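Short-chain dehydrogenase/reductase SDR (Burkholderia phymatum, PDB 5IG2) binds NAD and probably acts as an oxidoreductase on the CH-OH group of its substrates, as a member of the short-chain dehydrogenase/reductase family. Local coordinates at residues 17-22 with 39-44; 94-99 with 145-150. All coordinates share one frame; numbering follows the deposited sequence.

Contact 1: 17-22 with 39-44; sequences AVITGA and MKLVLA. With NAD (nicotinamide-adenine-dinucleotide), chain F.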
# COMPACT_ATOMS: atom_id res chain seq x y z
N ALA B 17 -18.07 -44.03 25.08
CA ALA B 17 -16.68 -44.38 24.84
C ALA B 17 -15.82 -43.99 26.04
O ALA B 17 -15.95 -42.88 26.56
CB ALA B 17 -16.15 -43.70 23.57
N VAL B 18 -14.97 -44.91 26.48
CA VAL B 18 -13.94 -44.65 27.48
C VAL B 18 -12.60 -44.68 26.76
O VAL B 18 -12.28 -45.67 26.08
CB VAL B 18 -13.97 -45.70 28.61
CG1 VAL B 18 -12.79 -45.50 29.58
CG2 VAL B 18 -15.30 -45.66 29.34
N ILE B 19 -11.82 -43.61 26.90
CA ILE B 19 -10.56 -43.46 26.18
C ILE B 19 -9.46 -43.14 27.18
O ILE B 19 -9.55 -42.14 27.90
CB ILE B 19 -10.63 -42.37 25.10
CG1 ILE B 19 -11.75 -42.66 24.10
CG2 ILE B 19 -9.28 -42.23 24.41
CD1 ILE B 19 -12.24 -41.41 23.39
N THR B 20 -8.42 -43.97 27.21
CA THR B 20 -7.24 -43.67 28.00
C THR B 20 -6.19 -42.99 27.13
O THR B 20 -6.18 -43.15 25.90
CB THR B 20 -6.68 -44.94 28.66
OG1 THR B 20 -5.94 -45.72 27.71
CG2 THR B 20 -7.81 -45.78 29.21
N GLY B 21 -5.32 -42.20 27.76
CA GLY B 21 -4.41 -41.37 27.01
C GLY B 21 -5.10 -40.26 26.24
O GLY B 21 -4.58 -39.81 25.21
N ALA B 22 -6.26 -39.82 26.72
CA ALA B 22 -7.11 -38.88 26.00
C ALA B 22 -6.59 -37.45 26.01
O ALA B 22 -7.15 -36.60 25.31
CB ALA B 22 -8.52 -38.93 26.57
N MET B 39 -21.09 -39.67 20.44
CA MET B 39 -20.81 -40.51 21.59
C MET B 39 -20.66 -39.68 22.86
O MET B 39 -20.20 -38.53 22.82
CB MET B 39 -19.54 -41.33 21.37
CG MET B 39 -19.49 -42.12 20.08
SD MET B 39 -18.24 -43.42 20.19
CE MET B 39 -19.12 -44.56 21.27
N LYS B 40 -21.06 -40.27 23.98
CA LYS B 40 -20.73 -39.73 25.30
C LYS B 40 -19.33 -40.18 25.68
O LYS B 40 -18.95 -41.32 25.42
CB LYS B 40 -21.75 -40.20 26.33
CG LYS B 40 -23.18 -39.81 25.98
CD LYS B 40 -24.20 -40.57 26.81
CE LYS B 40 -25.60 -40.20 26.40
NZ LYS B 40 -26.62 -40.73 27.34
N LEU B 41 -18.53 -39.27 26.26
CA LEU B 41 -17.10 -39.49 26.39
C LEU B 41 -16.68 -39.54 27.85
O LEU B 41 -17.03 -38.65 28.63
CB LEU B 41 -16.28 -38.41 25.68
CG LEU B 41 -16.56 -38.25 24.19
CD1 LEU B 41 -15.79 -37.07 23.64
CD2 LEU B 41 -16.23 -39.54 23.43
N VAL B 42 -15.91 -40.58 28.21
CA VAL B 42 -15.22 -40.68 29.49
C VAL B 42 -13.73 -40.69 29.17
O VAL B 42 -13.21 -41.68 28.65
CB VAL B 42 -15.64 -41.93 30.28
CG1 VAL B 42 -14.90 -42.00 31.61
CG2 VAL B 42 -17.15 -41.93 30.49
N LEU B 43 -13.04 -39.59 29.46
CA LEU B 43 -11.65 -39.40 29.03
C LEU B 43 -10.72 -39.50 30.23
O LEU B 43 -10.97 -38.89 31.27
CB LEU B 43 -11.49 -38.05 28.33
CG LEU B 43 -12.45 -37.80 27.16
CD1 LEU B 43 -12.11 -36.50 26.43
CD2 LEU B 43 -12.45 -38.97 26.18
N ALA B 44 -9.64 -40.27 30.07
CA ALA B 44 -8.73 -40.58 31.16
C ALA B 44 -7.29 -40.33 30.76
O ALA B 44 -6.88 -40.64 29.64
CB ALA B 44 -8.89 -42.04 31.61
PA NAD F . 0.93 -39.19 23.41
O1A NAD F . 2.07 -38.91 24.31
O2A NAD F . 0.54 -37.99 22.54
O5B NAD F . -0.36 -39.71 24.17
C5B NAD F . -0.27 -40.76 25.15
C4B NAD F . -0.96 -40.27 26.40
O4B NAD F . -0.93 -41.30 27.41
C3B NAD F . -0.35 -39.00 27.03
O3B NAD F . -1.32 -37.97 27.17
C2B NAD F . 0.13 -39.49 28.41
O2B NAD F . -0.02 -38.50 29.42
C1B NAD F . -0.81 -40.66 28.66
N9A NAD F . -0.32 -41.62 29.64
C8A NAD F . 0.96 -42.07 29.80
N7A NAD F . 1.12 -42.85 30.85
C5A NAD F . -0.14 -42.92 31.41
C6A NAD F . -0.64 -43.57 32.55
N6A NAD F . 0.13 -44.24 33.42
N1A NAD F . -1.96 -43.47 32.81
C2A NAD F . -2.73 -42.74 31.98
N3A NAD F . -2.36 -42.05 30.89
C4A NAD F . -1.05 -42.18 30.66
O3 NAD F . 1.28 -40.42 22.47
PN NAD F . 0.39 -41.27 21.45
O1N NAD F . -0.92 -40.60 21.23
O2N NAD F . 1.25 -41.56 20.28
O5D NAD F . 0.21 -42.60 22.31
C5D NAD F . -1.00 -43.38 22.24
C4D NAD F . -0.62 -44.81 21.97
O4D NAD F . -0.16 -44.97 20.61
C3D NAD F . 0.50 -45.38 22.86
O3D NAD F . 0.14 -46.69 23.30
C2D NAD F . 1.69 -45.46 21.91
O2D NAD F . 2.60 -46.47 22.32
C1D NAD F . 0.96 -45.81 20.62
N1N NAD F . 1.74 -45.61 19.30
C2N NAD F . 2.17 -44.38 18.99
C3N NAD F . 2.83 -44.16 17.79
C7N NAD F . 3.21 -42.80 17.30
O7N NAD F . 4.07 -42.70 16.41
N7N NAD F . 2.69 -41.75 17.90
C4N NAD F . 3.02 -45.24 16.94
C5N NAD F . 2.55 -46.49 17.28
C6N NAD F . 1.91 -46.66 18.48
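I19 and L43 stand side by side on one face of two parallel strands, I19 CD1 meeting L43 CD2 at 3.7 Å. In I19, chi1 of -58° sets CG1 beside the backbone N and chi2 of 156° extends CD1 to reach the leucine. L43 CB is also met by the methyl of A22, CB to CB 3.6 Å, where the chain turns off the strand. At the start of the same row, M39 CE lies 3.9 Å from A17 CB, the methionine chain bending at its last torsion to bring this methyl over; L41 also approaches A17 there. On the other face V18 and V42 share one rotamer and point the same way, V18 CG2 lying 3.9 Å from V42 CB. Four ladder bonds between A17-I19 and K40-A44 fix this register, the shortest from V42 N to A17 O at 2.8 Å. Beyond them A44 O takes A22 N at 3.1 Å, tying the turn to the second strand. G21 brings its CA to 3.5 Å from NAD O4B. Helix 25-36 covers the I19/L43 face, completing the first beta-alpha-beta unit of the Rossmann fold, whose glycine turn meets the dinucleotide.

Contact 2: 94-99 with 145-150; sequences LLFNNA and HIVNTA. With NAD (nicotinamide-adenine-dinucleotide), chain F.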
# COMPACT_ATOMS: atom_id res chain seq x y z
N LEU B 94 -17.62 -48.62 24.19
CA LEU B 94 -16.36 -48.60 23.47
C LEU B 94 -15.25 -48.28 24.46
O LEU B 94 -15.34 -47.30 25.20
CB LEU B 94 -16.43 -47.54 22.36
CG LEU B 94 -15.40 -47.55 21.24
CD1 LEU B 94 -15.20 -48.95 20.70
CD2 LEU B 94 -15.86 -46.59 20.15
N LEU B 95 -14.20 -49.11 24.47
CA LEU B 95 -13.05 -48.89 25.33
C LEU B 95 -11.81 -48.83 24.47
O LEU B 95 -11.53 -49.77 23.71
CB LEU B 95 -12.91 -50.00 26.38
CG LEU B 95 -11.61 -49.96 27.19
CD1 LEU B 95 -11.56 -48.71 28.08
CD2 LEU B 95 -11.44 -51.21 28.04
N PHE B 96 -11.05 -47.74 24.60
CA PHE B 96 -9.76 -47.59 23.93
C PHE B 96 -8.67 -47.70 25.00
O PHE B 96 -8.44 -46.74 25.74
CB PHE B 96 -9.65 -46.25 23.20
CG PHE B 96 -10.56 -46.11 22.01
CD1 PHE B 96 -11.86 -45.66 22.17
CD2 PHE B 96 -10.10 -46.37 20.74
CE1 PHE B 96 -12.69 -45.51 21.07
CE2 PHE B 96 -10.93 -46.23 19.64
CZ PHE B 96 -12.23 -45.79 19.80
N ASN B 97 -8.00 -48.85 25.08
CA ASN B 97 -6.84 -49.00 25.98
C ASN B 97 -5.63 -48.49 25.21
O ASN B 97 -4.92 -49.25 24.53
CB ASN B 97 -6.65 -50.45 26.44
CG ASN B 97 -7.79 -50.96 27.31
OD1 ASN B 97 -8.13 -50.37 28.33
ND2 ASN B 97 -8.38 -52.09 26.91
N ASN B 98 -5.38 -47.20 25.32
CA ASN B 98 -4.54 -46.49 24.37
C ASN B 98 -3.34 -45.78 24.99
O ASN B 98 -2.33 -45.60 24.31
CB ASN B 98 -5.41 -45.47 23.60
CG ASN B 98 -4.60 -44.48 22.79
OD1 ASN B 98 -4.05 -44.81 21.73
ND2 ASN B 98 -4.53 -43.25 23.28
N ALA B 99 -3.42 -45.38 26.26
CA ALA B 99 -2.26 -44.78 26.93
C ALA B 99 -1.03 -45.65 26.73
O ALA B 99 -1.10 -46.88 26.74
CB ALA B 99 -2.52 -44.60 28.43
N HIS B 145 -17.24 -53.03 22.19
CA HIS B 145 -15.99 -53.27 21.47
C HIS B 145 -14.83 -52.66 22.25
O HIS B 145 -14.94 -51.53 22.76
CB HIS B 145 -16.05 -52.68 20.05
CG HIS B 145 -15.21 -53.41 19.05
ND1 HIS B 145 -15.62 -54.58 18.44
CD2 HIS B 145 -14.00 -53.11 18.52
CE1 HIS B 145 -14.69 -54.98 17.60
NE2 HIS B 145 -13.69 -54.11 17.63
N ILE B 146 -13.73 -53.40 22.33
CA ILE B 146 -12.50 -52.97 22.99
C ILE B 146 -11.40 -52.83 21.94
O ILE B 146 -11.13 -53.78 21.19
CB ILE B 146 -12.08 -53.99 24.07
CG1 ILE B 146 -13.16 -54.08 25.15
CG2 ILE B 146 -10.67 -53.64 24.60
CD1 ILE B 146 -12.97 -55.25 26.09
N VAL B 147 -10.76 -51.67 21.91
CA VAL B 147 -9.65 -51.41 21.00
C VAL B 147 -8.39 -51.19 21.82
O VAL B 147 -8.34 -50.28 22.66
CB VAL B 147 -9.90 -50.20 20.10
CG1 VAL B 147 -8.69 -49.99 19.22
CG2 VAL B 147 -11.17 -50.41 19.27
N ASN B 148 -7.37 -52.01 21.56
CA ASN B 148 -6.07 -51.88 22.21
C ASN B 148 -5.07 -51.30 21.22
O ASN B 148 -4.92 -51.82 20.11
CB ASN B 148 -5.58 -53.24 22.72
CG ASN B 148 -6.47 -53.80 23.81
OD1 ASN B 148 -7.17 -53.05 24.50
ND2 ASN B 148 -6.44 -55.12 23.98
N THR B 149 -4.38 -50.24 21.62
CA THR B 149 -3.34 -49.64 20.78
C THR B 149 -2.03 -50.38 21.01
O THR B 149 -1.44 -50.29 22.09
CB THR B 149 -3.15 -48.16 21.06
OG1 THR B 149 -4.41 -47.49 20.97
CG2 THR B 149 -2.17 -47.57 20.04
N ALA B 150 -1.58 -51.11 20.00
CA ALA B 150 -0.22 -51.64 20.04
C ALA B 150 0.66 -50.70 19.23
O ALA B 150 0.82 -49.53 19.61
CB ALA B 150 -0.16 -53.09 19.51
PA NAD F . 0.93 -39.19 23.41
O1A NAD F . 2.07 -38.91 24.31
O2A NAD F . 0.54 -37.99 22.54
O5B NAD F . -0.36 -39.71 24.17
C5B NAD F . -0.27 -40.76 25.15
C4B NAD F . -0.96 -40.27 26.40
O4B NAD F . -0.93 -41.30 27.41
C3B NAD F . -0.35 -39.00 27.03
O3B NAD F . -1.32 -37.97 27.17
C2B NAD F . 0.13 -39.49 28.41
O2B NAD F . -0.02 -38.50 29.42
C1B NAD F . -0.81 -40.66 28.66
N9A NAD F . -0.32 -41.62 29.64
C8A NAD F . 0.96 -42.07 29.80
N7A NAD F . 1.12 -42.85 30.85
C5A NAD F . -0.14 -42.92 31.41
C6A NAD F . -0.64 -43.57 32.55
N6A NAD F . 0.13 -44.24 33.42
N1A NAD F . -1.96 -43.47 32.81
C2A NAD F . -2.73 -42.74 31.98
N3A NAD F . -2.36 -42.05 30.89
C4A NAD F . -1.05 -42.18 30.66
O3 NAD F . 1.28 -40.42 22.47
PN NAD F . 0.39 -41.27 21.45
O1N NAD F . -0.92 -40.60 21.23
O2N NAD F . 1.25 -41.56 20.28
O5D NAD F . 0.21 -42.60 22.31
C5D NAD F . -1.00 -43.38 22.24
C4D NAD F . -0.62 -44.81 21.97
O4D NAD F . -0.16 -44.97 20.61
C3D NAD F . 0.50 -45.38 22.86
O3D NAD F . 0.14 -46.69 23.30
C2D NAD F . 1.69 -45.46 21.91
O2D NAD F . 2.60 -46.47 22.32
C1D NAD F . 0.96 -45.81 20.62
N1N NAD F . 1.74 -45.61 19.30
C2N NAD F . 2.17 -44.38 18.99
C3N NAD F . 2.83 -44.16 17.79
C7N NAD F . 3.21 -42.80 17.30
O7N NAD F . 4.07 -42.70 16.41
N7N NAD F . 2.69 -41.75 17.90
C4N NAD F . 3.02 -45.24 16.94
C5N NAD F . 2.55 -46.49 17.28
C6N NAD F . 1.91 -46.66 18.48
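N97 and N148 lie side by side on one face of a parallel strand pair, joined amide to amide. N97 ND2 donates to N148 OD1 at 2.9 Å, a nearly straight bond (166° at the hydrogen) with the acceptor lying in the plane of the N97 amide; the two amide planes are turned 38° apart. Paired on the same face and both with CG beside the backbone N (chi1 near -65°), they run alongside each other. N148 ND2 is hydrogen-bonded to T175 OG1 of helix 162-185, so both ends of this buried amide are used. The second polar pair lies nearer the cofactor: T149 OG1 donates to N98 OD1 at 2.8 Å, in the carbonyl plane and on a lone pair.

Four backbone bonds form the ladder, from L95 N to H145 O at one end to T149 N and N97 O at the other. The shortest runs from V147 N to L95 O, 2.7 Å.

Apolar contacts are fewer. F96 CD2 is 3.9 Å from V147 CB, the valine approaching the ring obliquely, and on the asparagine face L95 CB is 4.3 Å from I146 CG1.

NAD lies at the C-terminal ends of the two strands: its O3D donates to N98 O at 2.9 Å, T149 CG2 is 3.3 Å from the ribose O4D, and A99 CB approaches the adenine.

In the Rossmann sheet strand 94-97 is flanked by 16-20 and 144-149, the latter followed by 189-194, where S192 bonds H145 NE2. Helix 112-140 packs on L95, I146 and N148, and helix 162-185 also covers N148; on the other face, helix 242-254 meets F96 and V147, and the F96 ring stacks with F30 of helix 25-36.

Overall arrangement
Contacts 1 and 2 are two pairings of one parallel sheet, separated by the pairing of 16-20 with 94-97, and their centres lie about 10 Å apart. Across that middle pairing V18 N is 2.7 Å from L94 O, a probable hydrogen bond. A second probable bond runs from F96 N to V18 O at 2.8 Å. Beside it I19 CG1 packs on F96 CD1 at 3.6 Å. T20 OG1 of contact 1 bonds the backbone N of N98 and A99, linking the end of strand 16-20 to the loop after strand 94-97. Both contacts reach NAD: contact 1 through G21 at the adenosine ribose, contact 2 from the adenine (A99) to the nicotinamide ribose and ring (N98, T149, A150).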